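Local structure of amine oxidase (Emericella nidulans, 3PGB) at residues A[251-256]-A[308-313]; A[399-404]-A[507-512]. The protein is a copper amine oxidase that probably oxidises primary amines with a bound copper ion and a topaquinone cofactor formed from its own polypeptide. All blocks are in the same frame, centred on the assembly; numbering follows the deposited sequence.

Contact 1. Residues A[251-256]-A[308-313]; sequences ETLLPL and GAWAHT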
ATOM      1  N   GLU A 251      30.312  -5.168  -5.430  1.00 20.77           N
ATOM      2  CA  GLU A 251      30.784  -6.448  -5.965  1.00 20.10           C
ATOM      3  C   GLU A 251      29.655  -7.361  -6.433  1.00 19.40           C
ATOM      4  O   GLU A 251      29.796  -8.052  -7.445  1.00 18.94           O
ATOM      5  CB  GLU A 251      31.648  -7.196  -4.950  1.00 20.31           C
ATOM      6  CG  GLU A 251      32.227  -8.506  -5.511  1.00 20.58           C
ATOM      7  CD  GLU A 251      33.263  -9.143  -4.605  1.00 21.07           C
ATOM      8  OE1 GLU A 251      33.211 -10.381  -4.444  1.00 21.22           O
ATOM      9  OE2 GLU A 251      34.118  -8.415  -4.051  1.00 21.13           O
ATOM     10  N   THR A 252      28.535  -7.358  -5.711  1.00 18.64           N
ATOM     11  CA  THR A 252      27.398  -8.201  -6.082  1.00 18.03           C
ATOM     12  C   THR A 252      26.784  -7.821  -7.445  1.00 17.51           C
ATOM     13  O   THR A 252      25.942  -8.548  -7.950  1.00 17.55           O
ATOM     14  CB  THR A 252      26.290  -8.223  -4.988  1.00 18.19           C
ATOM     15  OG1 THR A 252      25.596  -6.968  -4.954  1.00 18.18           O
ATOM     16  CG2 THR A 252      26.879  -8.530  -3.615  1.00 17.82           C
ATOM     17  N   LEU A 253      27.202  -6.693  -8.022  1.00 17.03           N
ATOM     18  CA  LEU A 253      26.882  -6.339  -9.415  1.00 16.72           C
ATOM     19  C   LEU A 253      27.949  -6.751 -10.438  1.00 16.57           C
ATOM     20  O   LEU A 253      27.845  -6.372 -11.599  1.00 16.62           O
ATOM     21  CB  LEU A 253      26.673  -4.827  -9.550  1.00 16.50           C
ATOM     22  CG  LEU A 253      25.540  -4.197  -8.739  1.00 16.18           C
ATOM     23  CD1 LEU A 253      25.420  -2.722  -9.093  1.00 14.47           C
ATOM     24  CD2 LEU A 253      24.221  -4.929  -8.964  1.00 15.05           C
ATOM     25  N   LEU A 254      28.954  -7.526 -10.026  1.00 16.41           N
ATOM     26  CA  LEU A 254      30.110  -7.818 -10.881  1.00 16.32           C
ATOM     27  C   LEU A 254      30.421  -9.318 -11.076  1.00 16.21           C
ATOM     28  O   LEU A 254      31.574  -9.725 -10.972  1.00 16.19           O
ATOM     29  CB  LEU A 254      31.347  -7.111 -10.304  1.00 16.33           C
ATOM     30  CG  LEU A 254      31.204  -5.613 -10.020  1.00 16.26           C
ATOM     31  CD1 LEU A 254      32.468  -5.072  -9.368  1.00 15.00           C
ATOM     32  CD2 LEU A 254      30.860  -4.832 -11.302  1.00 14.80           C
ATOM     33  N   PRO A 255      29.403 -10.141 -11.387  1.00 16.28           N
ATOM     34  CA  PRO A 255      29.679 -11.556 -11.666  1.00 16.39           C
ATOM     35  C   PRO A 255      30.496 -11.734 -12.946  1.00 16.67           C
ATOM     36  O   PRO A 255      30.435 -10.875 -13.831  1.00 16.57           O
ATOM     37  CB  PRO A 255      28.283 -12.155 -11.838  1.00 16.42           C
ATOM     38  CG  PRO A 255      27.431 -11.017 -12.282  1.00 16.35           C
ATOM     39  CD  PRO A 255      27.984  -9.805 -11.600  1.00 16.30           C
ATOM     40  N   LEU A 256      31.255 -12.827 -13.043  1.00 16.97           N
ATOM     41  CA  LEU A 256      32.146 -13.044 -14.200  1.00 17.21           C
ATOM     42  C   LEU A 256      31.824 -14.282 -15.046  1.00 17.58           C
ATOM     43  O   LEU A 256      32.224 -14.350 -16.207  1.00 17.92           O
ATOM     44  CB  LEU A 256      33.606 -13.074 -13.755  1.00 17.08           C
ATOM     45  CG  LEU A 256      34.166 -11.779 -13.158  1.00 16.85           C
ATOM     46  CD1 LEU A 256      35.665 -11.934 -12.912  1.00 15.80           C
ATOM     47  CD2 LEU A 256      33.890 -10.577 -14.064  1.00 16.50           C
ATOM     48  N   GLY A 308      32.136   0.764 -12.143  1.00 20.00           N
ATOM     49  CA  GLY A 308      32.082   2.115 -12.689  1.00 19.94           C
ATOM     50  C   GLY A 308      30.924   2.866 -12.068  1.00 20.02           C
ATOM     51  O   GLY A 308      30.147   2.292 -11.293  1.00 20.39           O
ATOM     52  N   ALA A 309      30.801   4.147 -12.404  1.00 19.83           N
ATOM     53  CA  ALA A 309      29.755   5.018 -11.837  1.00 19.63           C
ATOM     54  C   ALA A 309      28.362   4.374 -11.842  1.00 19.32           C
ATOM     55  O   ALA A 309      27.583   4.562 -10.903  1.00 19.25           O
ATOM     56  CB  ALA A 309      29.718   6.352 -12.582  1.00 19.57           C
ATOM     57  N   TRP A 310      28.071   3.622 -12.904  1.00 19.03           N
ATOM     58  CA  TRP A 310      26.805   2.896 -13.060  1.00 18.63           C
ATOM     59  C   TRP A 310      26.446   2.019 -11.858  1.00 18.31           C
ATOM     60  O   TRP A 310      25.265   1.844 -11.559  1.00 18.11           O
ATOM     61  CB  TRP A 310      26.842   2.029 -14.327  1.00 18.53           C
ATOM     62  CG  TRP A 310      27.796   0.856 -14.258  1.00 18.59           C
ATOM     63  CD1 TRP A 310      29.122   0.852 -14.586  1.00 18.98           C
ATOM     64  CD2 TRP A 310      27.487  -0.482 -13.837  1.00 18.81           C
ATOM     65  NE1 TRP A 310      29.659  -0.406 -14.402  1.00 18.58           N
ATOM     66  CE2 TRP A 310      28.677  -1.241 -13.942  1.00 18.66           C
ATOM     67  CE3 TRP A 310      26.322  -1.113 -13.391  1.00 18.49           C
ATOM     68  CZ2 TRP A 310      28.731  -2.592 -13.611  1.00 18.57           C
ATOM     69  CZ3 TRP A 310      26.379  -2.461 -13.063  1.00 18.42           C
ATOM     70  CH2 TRP A 310      27.577  -3.183 -13.175  1.00 18.55           C
ATOM     71  N   ALA A 311      27.461   1.467 -11.190  1.00 18.03           N
ATOM     72  CA  ALA A 311      27.261   0.601 -10.018  1.00 17.89           C
ATOM     73  C   ALA A 311      27.422   1.320  -8.674  1.00 17.82           C
ATOM     74  O   ALA A 311      27.352   0.685  -7.621  1.00 17.51           O
ATOM     75  CB  ALA A 311      28.216  -0.589 -10.083  1.00 17.80           C
ATOM     76  N   HIS A 312      27.630   2.633  -8.706  1.00 18.03           N
ATOM     77  CA  HIS A 312      27.864   3.407  -7.489  1.00 18.22           C
ATOM     78  C   HIS A 312      26.652   4.263  -7.141  1.00 18.55           C
ATOM     79  O   HIS A 312      25.867   4.616  -8.010  1.00 18.44           O
ATOM     80  CB  HIS A 312      29.103   4.282  -7.658  1.00 18.18           C
ATOM     81  CG  HIS A 312      30.365   3.505  -7.856  1.00 18.49           C
ATOM     82  ND1 HIS A 312      31.547   4.093  -8.251  1.00 18.85           N
ATOM     83  CD2 HIS A 312      30.631   2.185  -7.718  1.00 18.34           C
ATOM     84  CE1 HIS A 312      32.486   3.170  -8.338  1.00 18.61           C
ATOM     85  NE2 HIS A 312      31.956   2.004  -8.020  1.00 17.98           N
ATOM     86  N   THR A 313      26.523   4.611  -5.865  1.00 19.18           N
ATOM     87  CA  THR A 313      25.310   5.253  -5.341  1.00 19.64           C
ATOM     88  C   THR A 313      25.360   6.780  -5.327  1.00 20.03           C
ATOM     89  O   THR A 313      24.336   7.426  -5.097  1.00 20.34           O
ATOM     90  CB  THR A 313      25.031   4.768  -3.919  1.00 19.61           C
ATOM     91  OG1 THR A 313      26.178   5.026  -3.098  1.00 19.38           O
ATOM     92  CG2 THR A 313      24.736   3.276  -3.924  1.00 19.63           C
TER
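Leu253 meets Trp310 and Ala311 where two short 3-10 turns, 251-253 and 309-311, pack against each other. The first leads into strand 255-263, the middle strand of a five-stranded antiparallel sheet in the small domain beside the catalytic one; the second lies in the loop after helix 287-294. Backbone bonds such as Ala311 N to Gly308 O, 2.8 Å, close the turns, and no hydrogen bond joins one to the other, so the contact is mainly apolar packing. Leu253 suits its buried place because it is branched and wholly hydrocarbon. With CG beside the backbone N and anti to the carbonyl carbon (chi1 -61°), it sends CD1 against the methyl of Ala311, 3.7 Å from CB.

Alanine is small enough to serve two neighbours: the same CB sits over the centre of the Trp310 ring, 3.7 Å above its plane. Trp310 adopts the more hindered first torsion, CG between N and the carbonyl carbon (chi1 69°), which lays the indole over its neighbour and carries its six-membered end to the leucines. The CD2 methyl of Leu254 comes at it obliquely, 3.9 Å from CZ2 of Trp310. Tryptophan brings both a broad apolar surface and one donor, for NE1 bonds to Val306 O and His524 stacks on the ring, fixing its rotation. At the far rim of the indole, CH2 of Trp310 meets the carbonyl O of Leu253 edge-on, near the ring plane, 3.6 Å away.

Contact 2. Residues A[399-404]-A[507-512]; sequences VAYLDS and YIQSAY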
ATOM      1  N   VAL A 399      21.153 -20.367  -4.682  1.00 16.76           N
ATOM      2  CA  VAL A 399      21.070 -19.446  -3.544  1.00 16.43           C
ATOM      3  C   VAL A 399      19.661 -19.414  -2.948  1.00 16.19           C
ATOM      4  O   VAL A 399      18.675 -19.176  -3.647  1.00 16.22           O
ATOM      5  CB  VAL A 399      21.512 -18.005  -3.894  1.00 16.42           C
ATOM      6  CG1 VAL A 399      21.194 -17.065  -2.745  1.00 16.35           C
ATOM      7  CG2 VAL A 399      22.996 -17.956  -4.188  1.00 16.49           C
ATOM      8  N   ALA A 400      19.586 -19.691  -1.653  1.00 15.96           N
ATOM      9  CA  ALA A 400      18.361 -19.535  -0.882  1.00 15.69           C
ATOM     10  C   ALA A 400      18.753 -19.047   0.512  1.00 15.49           C
ATOM     11  O   ALA A 400      18.801 -19.822   1.461  1.00 15.12           O
ATOM     12  CB  ALA A 400      17.597 -20.844  -0.816  1.00 15.55           C
ATOM     13  N   TYR A 401      19.056 -17.753   0.607  1.00 15.53           N
ATOM     14  CA  TYR A 401      19.508 -17.152   1.860  1.00 15.57           C
ATOM     15  C   TYR A 401      18.433 -17.227   2.938  1.00 15.66           C
ATOM     16  O   TYR A 401      17.262 -16.956   2.687  1.00 15.67           O
ATOM     17  CB  TYR A 401      19.907 -15.679   1.669  1.00 15.47           C
ATOM     18  CG  TYR A 401      21.167 -15.460   0.862  1.00 15.20           C
ATOM     19  CD1 TYR A 401      22.369 -16.026   1.253  1.00 15.53           C
ATOM     20  CD2 TYR A 401      21.159 -14.670  -0.276  1.00 14.96           C
ATOM     21  CE1 TYR A 401      23.517 -15.833   0.526  1.00 15.35           C
ATOM     22  CE2 TYR A 401      22.307 -14.469  -1.012  1.00 15.21           C
ATOM     23  CZ  TYR A 401      23.486 -15.056  -0.601  1.00 15.58           C
ATOM     24  OH  TYR A 401      24.651 -14.873  -1.314  1.00 16.78           O
ATOM     25  N   LEU A 402      18.859 -17.617   4.132  1.00 15.94           N
ATOM     26  CA  LEU A 402      18.057 -17.533   5.331  1.00 16.27           C
ATOM     27  C   LEU A 402      18.845 -16.627   6.266  1.00 16.64           C
ATOM     28  O   LEU A 402      19.833 -17.051   6.866  1.00 16.95           O
ATOM     29  CB  LEU A 402      17.832 -18.924   5.921  1.00 16.16           C
ATOM     30  CG  LEU A 402      16.960 -19.849   5.053  1.00 16.10           C
ATOM     31  CD1 LEU A 402      17.105 -21.306   5.466  1.00 15.15           C
ATOM     32  CD2 LEU A 402      15.488 -19.418   5.089  1.00 14.85           C
ATOM     33  N   ASP A 403      18.408 -15.373   6.366  1.00 16.94           N
ATOM     34  CA  ASP A 403      19.249 -14.292   6.896  1.00 17.10           C
ATOM     35  C   ASP A 403      19.583 -14.342   8.388  1.00 17.08           C
ATOM     36  O   ASP A 403      20.554 -13.721   8.812  1.00 16.76           O
ATOM     37  CB  ASP A 403      18.630 -12.928   6.563  1.00 17.27           C
ATOM     38  CG  ASP A 403      18.921 -12.486   5.142  1.00 17.62           C
ATOM     39  OD1 ASP A 403      20.022 -12.791   4.627  1.00 18.13           O
ATOM     40  OD2 ASP A 403      18.050 -11.816   4.547  1.00 18.58           O
ATOM     41  N   SER A 404      18.805 -15.066   9.187  1.00 17.22           N
ATOM     42  CA  SER A 404      19.088 -15.131  10.619  1.00 17.36           C
ATOM     43  C   SER A 404      20.378 -15.906  10.904  1.00 17.35           C
ATOM     44  O   SER A 404      20.923 -15.811  11.998  1.00 17.63           O
ATOM     45  CB  SER A 404      17.913 -15.716  11.399  1.00 17.35           C
ATOM     46  OG  SER A 404      17.798 -17.100  11.192  1.00 17.51           O
ATOM     47  N   TYR A 507      22.087  -3.194  -2.769  1.00 13.04           N
ATOM     48  CA  TYR A 507      22.566  -3.821  -3.996  1.00 13.09           C
ATOM     49  C   TYR A 507      21.885  -5.148  -4.233  1.00 13.53           C
ATOM     50  O   TYR A 507      21.697  -5.933  -3.307  1.00 14.03           O
ATOM     51  CB  TYR A 507      24.074  -4.046  -3.928  1.00 12.89           C
ATOM     52  CG  TYR A 507      24.878  -2.811  -4.219  1.00 12.25           C
ATOM     53  CD1 TYR A 507      25.310  -1.983  -3.197  1.00 12.00           C
ATOM     54  CD2 TYR A 507      25.204  -2.467  -5.517  1.00 11.86           C
ATOM     55  CE1 TYR A 507      26.044  -0.845  -3.461  1.00 11.23           C
ATOM     56  CE2 TYR A 507      25.943  -1.337  -5.791  1.00 11.98           C
ATOM     57  CZ  TYR A 507      26.357  -0.527  -4.755  1.00 11.40           C
ATOM     58  OH  TYR A 507      27.091   0.606  -5.007  1.00 11.98           O
ATOM     59  N   ILE A 508      21.521  -5.409  -5.480  1.00 13.92           N
ATOM     60  CA  ILE A 508      20.987  -6.702  -5.839  1.00 14.10           C
ATOM     61  C   ILE A 508      22.148  -7.691  -5.936  1.00 14.73           C
ATOM     62  O   ILE A 508      23.287  -7.294  -6.184  1.00 14.77           O
ATOM     63  CB  ILE A 508      20.174  -6.653  -7.162  1.00 13.97           C
ATOM     64  CG1 ILE A 508      21.074  -6.401  -8.376  1.00 13.88           C
ATOM     65  CG2 ILE A 508      19.082  -5.595  -7.069  1.00 13.42           C
ATOM     66  CD1 ILE A 508      20.338  -6.496  -9.722  1.00 13.79           C
ATOM     67  N   GLN A 509      21.868  -8.970  -5.712  1.00 15.34           N
ATOM     68  CA  GLN A 509      22.844  -9.998  -6.019  1.00 15.60           C
ATOM     69  C   GLN A 509      22.626 -10.403  -7.460  1.00 15.93           C
ATOM     70  O   GLN A 509      21.641 -11.068  -7.800  1.00 16.04           O
ATOM     71  CB  GLN A 509      22.755 -11.201  -5.093  1.00 15.59           C
ATOM     72  CG  GLN A 509      23.949 -12.114  -5.271  1.00 15.97           C
ATOM     73  CD  GLN A 509      23.990 -13.218  -4.264  1.00 16.56           C
ATOM     74  OE1 GLN A 509      23.682 -14.365  -4.581  1.00 18.67           O
ATOM     75  NE2 GLN A 509      24.363 -12.888  -3.037  1.00 16.29           N
ATOM     76  N   SER A 510      23.576  -9.994  -8.292  1.00 16.25           N
ATOM     77  CA  SER A 510      23.457 -10.040  -9.739  1.00 16.31           C
ATOM     78  C   SER A 510      23.668 -11.449 -10.276  1.00 16.00           C
ATOM     79  O   SER A 510      23.947 -12.374  -9.520  1.00 16.26           O
ATOM     80  CB  SER A 510      24.498  -9.088 -10.327  1.00 16.38           C
ATOM     81  OG  SER A 510      24.394  -8.980 -11.722  1.00 18.53           O
ATOM     82  N   ALA A 511      23.510 -11.604 -11.586  1.00 15.80           N
ATOM     83  CA  ALA A 511      23.799 -12.858 -12.276  1.00 15.63           C
ATOM     84  C   ALA A 511      24.472 -12.543 -13.602  1.00 15.58           C
ATOM     85  O   ALA A 511      24.177 -11.520 -14.218  1.00 15.68           O
ATOM     86  CB  ALA A 511      22.520 -13.647 -12.505  1.00 15.61           C
ATOM     87  N   TYR A 512      25.383 -13.412 -14.036  1.00 15.55           N
ATOM     88  CA  TYR A 512      26.055 -13.238 -15.324  1.00 15.36           C
ATOM     89  C   TYR A 512      25.038 -13.401 -16.444  1.00 15.44           C
ATOM     90  O   TYR A 512      24.147 -14.249 -16.363  1.00 15.71           O
ATOM     91  CB  TYR A 512      27.206 -14.238 -15.490  1.00 15.33           C
ATOM     92  CG  TYR A 512      28.195 -13.859 -16.574  1.00 14.50           C
ATOM     93  CD1 TYR A 512      29.027 -12.747 -16.428  1.00 14.26           C
ATOM     94  CD2 TYR A 512      28.306 -14.610 -17.735  1.00 13.94           C
ATOM     95  CE1 TYR A 512      29.939 -12.393 -17.417  1.00 13.79           C
ATOM     96  CE2 TYR A 512      29.207 -14.265 -18.731  1.00 14.38           C
ATOM     97  CZ  TYR A 512      30.024 -13.161 -18.563  1.00 14.30           C
ATOM     98  OH  TYR A 512      30.913 -12.829 -19.548  1.00 13.95           O
TER
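Gln509 reaches Tyr401 with its amide, and one hydrogen bond carries the polar part of the contact. NE2 of Gln509 donates to the phenolic OH of Tyr401 at 2.6 Å, nearly straight, with an N-H...O angle of 170°. The oxygen lies in the amide plane, where an amide N-H points, and the amide nitrogen stands at the edge of the tyrosine ring, near its plane, rather than over a face. Ring and amide are turned almost square to each other, 85° apart. Glutamine suits the place through its length: CG is anti to the backbone N (chi1 -169°) and the chain stays extended beyond it, spanning a gap in which the nearest CA atoms, those of Val399 and Gln509, are still 9.9 Å apart. The other end of the amide is engaged as well, since OE1 accepts from Gln396 NE2. Both ends of the buried amide thus have a partner, which limits its rotation.

Tyr401 belongs to strand 400-402, which pairs antiparallel with strand 374-389 in the beta-sandwich catalytic domain of copper amine oxidases. Two residues on comes Asp403, the predicted proton acceptor. The side chain of Gln509 is itself about 8 Å from the copper ion.

The remaining touches are van der Waals, and here beta-branching lets one valine meet two neighbours. Val399 faces Gln509 from the opposite direction, its CG2 3.7 Å from OE1 of Gln509. Trp222, from strand 219-223, touches both Tyr401 and Gln509. The other methyl of Val399, CG1, packs on one face of the Tyr401 ring, 3.3 Å above the plane and displaced toward the rim.

Both contacts are buried, but contact 2 lies nearer the middle of the chain, its centre about 14 Å from the chain centre against about 25 Å for contact 1. They share no segment. Contact 1 joins the turn before strand 255-263 to the loop leading toward the catalytic domain, mainly by apolar packing with no hydrogen bond across it; contact 2 depends on polar groups. Both lie near the copper, contact 2 nearer. Segment 507-512 ties them together: Tyr507 OH lies 2.6 Å from Ala311 O and Thr252 OG1 2.6 Å from Ile508 O, both probable hydrogen bonds. Through Tyr507, edge-to-face with His459 of the second subunit, this catalytic-domain segment also reaches the dimer interface.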